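Nitronate monooxygenase family protein (Pseudomonas aeruginosa, PDB 4QIT) oxidatively denitrifies alkyl nitronates, with the toxin propionate 3-nitronate as presumed natural substrate, using molecular oxygen and flavin mononucleotide. Local coordinates at residues M278-M290 with N324-A336. The protein carries 1 engineered substitution. Numbering follows the deposited sequence.
With FMN (flavin mononucleotide), chain C; NIE (nitroethane), chain D.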
# COMPACT_ATOMS: atom_id res chain seq x y z
N MET A 278 19.03 5.71 -4.08
CA MET A 278 19.50 6.68 -3.10
C MET A 278 20.44 6.06 -2.07
O MET A 278 21.51 6.59 -1.79
CB MET A 278 18.29 7.33 -2.39
CG MET A 278 18.65 8.43 -1.38
SD MET A 278 18.81 10.07 -2.10
CE MET A 278 17.11 10.38 -2.57
N SER A 279 20.04 4.92 -1.50
CA SER A 279 20.77 4.40 -0.35
C SER A 279 21.21 2.96 -0.51
O SER A 279 22.03 2.48 0.28
CB SER A 279 19.89 4.49 0.89
OG SER A 279 18.86 3.52 0.81
N GLY A 280 20.65 2.26 -1.49
CA GLY A 280 20.89 0.84 -1.66
C GLY A 280 19.81 -0.04 -1.03
O GLY A 280 19.85 -1.26 -1.16
N ARG A 281 18.86 0.60 -0.35
CA ARG A 281 17.72 -0.10 0.25
C ARG A 281 16.46 0.68 -0.09
O ARG A 281 16.47 1.92 -0.08
CB ARG A 281 17.85 -0.20 1.78
CG ARG A 281 18.11 -1.61 2.30
CD ARG A 281 18.17 -1.60 3.83
NE ARG A 281 18.21 -2.95 4.41
CZ ARG A 281 17.14 -3.70 4.64
NH1 ARG A 281 15.94 -3.26 4.30
NH2 ARG A 281 17.27 -4.90 5.20
N SER A 282 15.38 -0.03 -0.38
CA SER A 282 14.13 0.62 -0.77
C SER A 282 13.66 1.63 0.29
O SER A 282 13.59 1.31 1.48
CB SER A 282 13.04 -0.44 -0.96
OG SER A 282 11.87 0.13 -1.52
N ALA A 283 13.33 2.84 -0.17
CA ALA A 283 12.94 3.93 0.72
C ALA A 283 12.01 4.87 -0.02
O ALA A 283 12.13 5.04 -1.23
CB ALA A 283 14.16 4.67 1.22
N ARG A 284 11.07 5.46 0.72
CA ARG A 284 10.04 6.30 0.13
C ARG A 284 10.27 7.79 0.37
O ARG A 284 10.43 8.23 1.51
CB ARG A 284 8.66 5.92 0.67
CG ARG A 284 7.54 6.81 0.08
CD ARG A 284 6.14 6.46 0.62
NE ARG A 284 5.78 5.07 0.33
CZ ARG A 284 5.45 4.61 -0.87
NH1 ARG A 284 5.42 5.41 -1.93
NH2 ARG A 284 5.18 3.31 -1.00
N GLY A 285 10.25 8.58 -0.70
CA GLY A 285 10.34 10.02 -0.54
C GLY A 285 9.81 10.77 -1.73
O GLY A 285 9.18 10.19 -2.62
N LEU A 286 10.08 12.07 -1.75
CA LEU A 286 9.65 12.93 -2.85
C LEU A 286 10.66 12.79 -3.99
O LEU A 286 11.82 13.15 -3.85
CB LEU A 286 9.58 14.39 -2.37
CG LEU A 286 8.77 14.63 -1.09
CD1 LEU A 286 8.87 16.06 -0.59
CD2 LEU A 286 7.32 14.28 -1.30
N PRO A 287 10.22 12.22 -5.13
CA PRO A 287 11.18 11.84 -6.18
C PRO A 287 11.94 13.03 -6.78
O PRO A 287 11.40 14.13 -6.97
CB PRO A 287 10.30 11.15 -7.24
CG PRO A 287 8.90 11.57 -6.91
CD PRO A 287 8.84 11.82 -5.45
N ASN A 288 13.21 12.78 -7.05
CA ASN A 288 14.08 13.78 -7.65
C ASN A 288 15.12 13.07 -8.52
O ASN A 288 14.90 11.95 -8.95
CB ASN A 288 14.71 14.67 -6.58
CG ASN A 288 15.55 13.90 -5.58
OD1 ASN A 288 15.99 12.77 -5.83
ND2 ASN A 288 15.81 14.53 -4.43
N ARG A 289 16.26 13.71 -8.75
CA ARG A 289 17.24 13.13 -9.67
C ARG A 289 17.93 11.86 -9.15
O ARG A 289 18.47 11.07 -9.94
CB ARG A 289 18.26 14.19 -10.11
CG ARG A 289 17.60 15.36 -10.82
CD ARG A 289 18.62 16.37 -11.32
NE ARG A 289 19.51 15.79 -12.33
CZ ARG A 289 20.61 16.41 -12.77
NH1 ARG A 289 20.92 17.60 -12.30
NH2 ARG A 289 21.38 15.83 -13.68
N MET A 290 17.87 11.63 -7.84
CA MET A 290 18.37 10.38 -7.28
C MET A 290 17.42 9.20 -7.42
O MET A 290 17.78 8.08 -7.05
CB MET A 290 18.76 10.54 -5.81
CG MET A 290 20.08 11.26 -5.58
SD MET A 290 21.43 10.54 -6.56
CE MET A 290 21.36 8.80 -6.13
N ASN A 324 22.24 23.42 -5.30
CA ASN A 324 21.33 22.49 -5.97
C ASN A 324 20.81 21.43 -5.00
O ASN A 324 21.58 20.71 -4.36
CB ASN A 324 22.04 21.83 -7.17
CG ASN A 324 21.13 20.95 -8.01
OD1 ASN A 324 20.53 20.00 -7.51
ND2 ASN A 324 21.04 21.25 -9.31
N HIS A 325 19.48 21.36 -4.89
CA HIS A 325 18.83 20.46 -3.94
C HIS A 325 18.14 19.28 -4.60
O HIS A 325 17.39 18.56 -3.94
CB HIS A 325 17.81 21.24 -3.10
CG HIS A 325 18.43 22.32 -2.28
ND1 HIS A 325 18.92 22.09 -1.01
CD2 HIS A 325 18.69 23.62 -2.56
CE1 HIS A 325 19.43 23.22 -0.53
NE2 HIS A 325 19.30 24.16 -1.45
N ASP A 326 18.44 19.05 -5.87
CA ASP A 326 17.73 18.03 -6.66
C ASP A 326 18.17 16.59 -6.39
O ASP A 326 17.68 15.66 -7.03
CB ASP A 326 17.84 18.31 -8.16
CG ASP A 326 17.02 19.51 -8.59
OD1 ASP A 326 16.11 19.93 -7.85
OD2 ASP A 326 17.29 20.03 -9.70
N PHE A 327 19.09 16.41 -5.45
CA PHE A 327 19.59 15.08 -5.10
C PHE A 327 19.33 14.76 -3.64
O PHE A 327 19.73 13.71 -3.14
CB PHE A 327 21.09 14.98 -5.42
CG PHE A 327 21.40 15.14 -6.87
CD1 PHE A 327 21.49 16.40 -7.44
CD2 PHE A 327 21.55 14.03 -7.68
CE1 PHE A 327 21.74 16.55 -8.80
CE2 PHE A 327 21.80 14.17 -9.05
CZ PHE A 327 21.90 15.44 -9.60
N ALA A 328 18.64 15.67 -2.95
CA ALA A 328 18.40 15.54 -1.51
C ALA A 328 17.56 14.32 -1.13
O ALA A 328 16.77 13.80 -1.93
CB ALA A 328 17.74 16.80 -0.98
N ALA A 329 17.75 13.87 0.11
CA ALA A 329 16.90 12.82 0.66
C ALA A 329 15.74 13.49 1.38
O ALA A 329 15.86 13.96 2.52
CB ALA A 329 17.69 11.94 1.62
N GLN A 330 14.60 13.57 0.69
CA GLN A 330 13.42 14.23 1.24
C GLN A 330 12.35 13.18 1.47
O GLN A 330 11.40 13.05 0.70
CB GLN A 330 12.97 15.36 0.31
CG GLN A 330 14.03 16.48 0.26
CD GLN A 330 13.86 17.45 -0.90
OE1 GLN A 330 13.19 17.16 -1.89
NE2 GLN A 330 14.48 18.63 -0.77
N TRP A 331 12.55 12.40 2.52
CA TRP A 331 11.65 11.28 2.80
C TRP A 331 10.25 11.76 3.21
O TRP A 331 10.09 12.76 3.91
CB TRP A 331 12.24 10.39 3.89
CG TRP A 331 13.67 9.96 3.65
CD1 TRP A 331 14.74 10.19 4.47
CD2 TRP A 331 14.18 9.23 2.53
NE1 TRP A 331 15.88 9.64 3.93
CE2 TRP A 331 15.56 9.05 2.75
CE3 TRP A 331 13.60 8.72 1.37
CZ2 TRP A 331 16.37 8.36 1.83
CZ3 TRP A 331 14.41 8.05 0.46
CH2 TRP A 331 15.77 7.87 0.70
N ALA A 332 9.24 11.02 2.78
CA ALA A 332 7.85 11.36 3.07
C ALA A 332 6.97 10.16 2.79
O ALA A 332 7.21 9.42 1.83
CB ALA A 332 7.41 12.56 2.22
N GLY A 333 5.95 9.97 3.63
CA GLY A 333 4.97 8.91 3.47
C GLY A 333 3.84 9.31 2.54
O GLY A 333 3.76 10.46 2.08
N GLN A 334 2.93 8.38 2.29
CA GLN A 334 1.87 8.60 1.31
C GLN A 334 0.79 9.55 1.82
O GLN A 334 -0.09 9.94 1.05
CB GLN A 334 1.29 7.27 0.83
CG GLN A 334 2.26 6.47 -0.03
CD GLN A 334 1.66 5.17 -0.54
OE1 GLN A 334 0.80 4.58 0.11
NE2 GLN A 334 2.09 4.74 -1.72
N GLY A 335 0.85 9.95 3.09
CA GLY A 335 -0.02 10.99 3.60
C GLY A 335 0.60 12.38 3.56
O GLY A 335 0.09 13.30 4.21
N ALA A 336 1.68 12.52 2.80
CA ALA A 336 2.45 13.77 2.74
C ALA A 336 1.62 15.03 2.51
O ALA A 336 1.88 16.07 3.13
CB ALA A 336 3.56 13.69 1.71
N1 FMN C . 12.69 4.45 10.72
C2 FMN C . 13.78 3.96 11.41
O2 FMN C . 13.69 2.87 11.97
N3 FMN C . 14.95 4.68 11.52
C4 FMN C . 15.04 5.90 10.90
O4 FMN C . 16.06 6.58 10.95
C4A FMN C . 13.95 6.39 10.19
N5 FMN C . 14.07 7.61 9.58
C5A FMN C . 13.02 8.15 8.88
C6 FMN C . 13.18 9.39 8.29
C7 FMN C . 12.15 9.98 7.59
C7M FMN C . 12.40 11.34 7.00
C8 FMN C . 10.93 9.31 7.46
C8M FMN C . 9.81 9.93 6.69
C9 FMN C . 10.77 8.05 8.05
C9A FMN C . 11.82 7.46 8.78
N10 FMN C . 11.69 6.21 9.39
C10 FMN C . 12.76 5.68 10.09
C1' FMN C . 10.40 5.43 9.26
C2' FMN C . 9.44 5.66 10.42
O2' FMN C . 9.90 4.96 11.54
C3' FMN C . 8.05 5.15 10.08
O3' FMN C . 8.08 3.86 9.51
C4' FMN C . 7.45 6.09 9.06
O4' FMN C . 7.86 7.42 9.34
C5' FMN C . 5.93 6.02 9.17
O5' FMN C . 5.47 6.58 7.98
P FMN C . 4.86 8.05 7.94
O1P FMN C . 4.38 8.44 9.31
O2P FMN C . 3.77 8.03 6.90
O3P FMN C . 6.00 8.93 7.53
N3 NIE D . 15.29 6.72 6.47
C1 NIE D . 16.62 4.90 7.23
C2 NIE D . 16.52 6.41 7.11
O4 NIE D . 14.27 6.15 6.83
O5 NIE D . 15.33 7.30 5.23
O HOH W 1 13.92 12.86 -2.00
O HOH W 2 14.91 17.37 -4.20
O HOH W 3 19.47 19.58 -11.22
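Ala328 O is gripped from two directions: Asn288 ND2 donates to it at 2.8 Å, in the carbonyl plane and on a lone pair, and a water that also bridges Leu286 O and Gln330 N donates to it. Asparagine suits this place because its amide can accept within 278-290 and donate to 324-336 at once. Its CG sits between the backbone N and the carbonyl carbon (chi1 60°), which lets OD1 accept from Met290 N as an Asx turn while ND2 reaches across and also meets a second water, held by His325 O and Gln330 OE1. Arg289 N bonds to Asp326 O at 3.0 Å. The aliphatic start of Arg289 lies over one face of Phe327, a CH-pi contact with CB 4.0 Å from the ring centroid, and the guanidinium continues to a salt bridge with Glu102. Met290 SD meets the edge of the same ring, 3.7 Å from Phe327 CD2, a Met-aromatic contact.

Farther along, strand 283-285, the middle strand of a small antiparallel sheet beside the TIM barrel, makes a single beta bridge from Gly285 to Trp331. Leu286 N donates to Gln330 O and Ala332 N to Arg284 O. Glycine fits at 285 because a CB there would collide with Gln330 O and the indole. Trp331 lines the pocket for nitroethane and flavin: nitroethane O5 stands over one indole face, 2.7 Å above Trp331 NE1 and so not in line with its N-H, while flavin C7M touches the ring edge. Met278 CG, 3.6 Å from Trp331 CH2, and the small Ala283 CB pack obliquely against the indole's far end. On the Gly333 side of the bridge, the Arg284 guanidinium, bonded to Ile184 O and Thr272 OG1, has Gln334 NE2 over one face, toward the rim, with the planes 45° apart; the Gln334 amide bonds instead to Ala201 O and Gly203 N of the second subunit.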